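Local structure of glucosamine-6-phosphate deaminase (Thermotoga maritima, 1J5X) at residues L232-M237 with Q316-Q321. The protein contains a SIS domain and is an alpha/beta protein built around two parallel beta sheets. Numbering follows the deposited sequence.
Sequences LKCIEM and QILGYQ
Gly319 brings its backbone against Cys234, their CA atoms only 4.3 Å apart, and here the two helices pack tightly. With no side chain on Gly319, the axes of the short segments can approach to 8.2 Å while running nearly parallel, at 18°. Cys234, small enough for so narrow a seam, rests SG 3.7 Å from Gly319 N and 3.9 Å from Leu318 CD2; Cys234 and Leu318 both touch Phe215 and Phe217 of strand 214-218. On the glycine's other flank lies Met237, present as selenomethionine. Its chain, extended beyond CG, brings SE up against the neighbouring helix, 3.5 Å from Gln316 O, a carbonyl that already accepts the hydrogen bond of Tyr320 N; methionine's flexible, unbranched chain suits bare backbone. The looser side is Lys233 with Gln316, whose aliphatic parts run side by side, CG to CG 4.1 Å. Their polar ends part: bends at chi2 and chi3 (-65° and 77°) turn NZ to a salt bridge with Glu229 and a hydrogen bond with Ser62 OG, whereas the amide hydrogen-bonds Gln23 and Thr312. Tyr320, its CB pointing away, is partly exposed, which its hydroxyl-bearing ring tolerates. Such near-parallel helices beside a parallel sheet typify an alpha-beta-alpha sandwich; this second half probably repeats the SIS fold.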
loop_
_atom_site.group_PDB
_atom_site.type_symbol
_atom_site.label_atom_id
_atom_site.label_comp_id
_atom_site.label_asym_id
_atom_site.label_seq_id
_atom_site.Cartn_x
_atom_site.Cartn_y
_atom_site.Cartn_z
ATOM N N LEU A 232 6.051 -5.245 -4.118
ATOM C CA LEU A 232 5.618 -5.108 -5.493
ATOM C C LEU A 232 6.304 -3.914 -6.170
ATOM O O LEU A 232 6.646 -3.946 -7.388
ATOM C CB LEU A 232 4.078 -4.964 -5.540
ATOM C CG LEU A 232 3.516 -4.683 -6.930
ATOM C CD1 LEU A 232 3.846 -5.914 -7.757
ATOM C CD2 LEU A 232 2.004 -4.495 -6.953
ATOM N N LYS A 233 6.506 -2.826 -5.415
ATOM C CA LYS A 233 7.187 -1.667 -6.021
ATOM C C LYS A 233 8.591 -2.050 -6.453
ATOM O O LYS A 233 9.038 -1.633 -7.534
ATOM C CB LYS A 233 7.287 -0.492 -5.030
ATOM C CG LYS A 233 5.990 -0.014 -4.373
ATOM C CD LYS A 233 4.963 0.585 -5.324
ATOM C CE LYS A 233 4.165 -0.501 -6.153
ATOM N NZ LYS A 233 2.792 0.009 -6.571
ATOM N N CYS A 234 9.303 -2.805 -5.637
ATOM C CA CYS A 234 10.665 -3.159 -6.020
ATOM C C CYS A 234 10.708 -4.189 -7.100
ATOM O O CYS A 234 11.694 -4.248 -7.858
ATOM C CB CYS A 234 11.465 -3.631 -4.854
ATOM S SG CYS A 234 11.697 -2.216 -3.669
ATOM N N ILE A 235 9.653 -4.994 -7.190
ATOM C CA ILE A 235 9.625 -5.988 -8.262
ATOM C C ILE A 235 9.396 -5.259 -9.552
ATOM O O ILE A 235 10.176 -5.427 -10.493
ATOM C CB ILE A 235 8.480 -7.056 -8.040
ATOM C CG1 ILE A 235 8.888 -8.007 -6.914
ATOM C CG2 ILE A 235 8.203 -7.810 -9.350
ATOM C CD1 ILE A 235 7.692 -8.840 -6.233
ATOM N N GLU A 236 8.376 -4.414 -9.605
ATOM C CA GLU A 236 8.067 -3.719 -10.812
ATOM C C GLU A 236 9.114 -2.688 -11.237
ATOM O O GLU A 236 9.494 -2.615 -12.419
ATOM C CB GLU A 236 6.751 -2.980 -10.713
ATOM C CG GLU A 236 5.495 -3.845 -10.545
ATOM C CD GLU A 236 4.242 -2.983 -10.321
ATOM O OE1 GLU A 236 4.318 -2.004 -9.539
ATOM O OE2 GLU A 236 3.170 -3.267 -10.886
HETATM N N MSE A 237 9.586 -1.881 -10.287
HETATM C CA MSE A 237 10.506 -0.802 -10.679
HETATM C C MSE A 237 11.905 -1.213 -11.020
HETATM O O MSE A 237 12.504 -0.689 -11.982
HETATM C CB MSE A 237 10.597 0.246 -9.543
HETATM C CG MSE A 237 9.365 1.042 -9.402
HETATM SE SE MSE A 237 9.704 2.370 -7.854
HETATM C CE MSE A 237 7.976 3.033 -7.629
ATOM N N GLN A 316 9.312 2.603 -2.190
ATOM C CA GLN A 316 9.226 3.211 -3.537
ATOM C C GLN A 316 10.598 3.852 -3.862
ATOM O O GLN A 316 11.034 3.831 -4.988
ATOM C CB GLN A 316 8.225 4.334 -3.566
ATOM C CG GLN A 316 6.757 3.937 -3.365
ATOM C CD GLN A 316 5.880 5.169 -3.178
ATOM O OE1 GLN A 316 6.097 6.161 -3.808
ATOM N NE2 GLN A 316 4.872 5.095 -2.312
ATOM N N ILE A 317 11.222 4.477 -2.855
ATOM C CA ILE A 317 12.538 5.091 -3.042
ATOM C C ILE A 317 13.601 3.997 -3.241
ATOM O O ILE A 317 14.509 4.152 -4.069
ATOM C CB ILE A 317 12.888 6.038 -1.813
ATOM C CG1 ILE A 317 11.974 7.248 -1.848
ATOM C CG2 ILE A 317 14.392 6.433 -1.812
ATOM C CD1 ILE A 317 12.095 8.177 -0.564
ATOM N N LEU A 318 13.488 2.899 -2.508
ATOM C CA LEU A 318 14.417 1.797 -2.679
ATOM C C LEU A 318 14.263 1.288 -4.115
ATOM O O LEU A 318 15.261 1.104 -4.832
ATOM C CB LEU A 318 14.095 0.659 -1.713
ATOM C CG LEU A 318 14.956 -0.603 -1.909
ATOM C CD1 LEU A 318 16.486 -0.332 -1.619
ATOM C CD2 LEU A 318 14.466 -1.638 -0.931
ATOM N N GLY A 319 13.016 1.124 -4.552
ATOM C CA GLY A 319 12.808 0.584 -5.891
ATOM C C GLY A 319 13.454 1.490 -6.932
ATOM O O GLY A 319 14.152 1.018 -7.872
ATOM N N TYR A 320 13.197 2.787 -6.788
ATOM C CA TYR A 320 13.728 3.763 -7.742
ATOM C C TYR A 320 15.262 3.745 -7.756
ATOM O O TYR A 320 15.909 3.568 -8.802
ATOM C CB TYR A 320 13.227 5.146 -7.411
ATOM C CG TYR A 320 13.710 6.156 -8.433
ATOM C CD1 TYR A 320 14.953 6.771 -8.303
ATOM C CD2 TYR A 320 12.948 6.427 -9.572
ATOM C CE1 TYR A 320 15.423 7.641 -9.292
ATOM C CE2 TYR A 320 13.411 7.281 -10.563
ATOM C CZ TYR A 320 14.645 7.880 -10.421
ATOM O OH TYR A 320 15.100 8.708 -11.458
ATOM N N GLN A 321 15.850 3.902 -6.593
ATOM C CA GLN A 321 17.298 3.923 -6.524
ATOM C C GLN A 321 17.904 2.621 -7.011
ATOM O O GLN A 321 18.973 2.629 -7.654
ATOM C CB GLN A 321 17.762 4.245 -5.078
ATOM C CG GLN A 321 17.371 5.691 -4.649
ATOM C CD GLN A 321 18.054 6.138 -3.346
ATOM O OE1 GLN A 321 19.091 5.416 -2.947
ATOM N NE2 GLN A 321 17.627 7.113 -2.703
#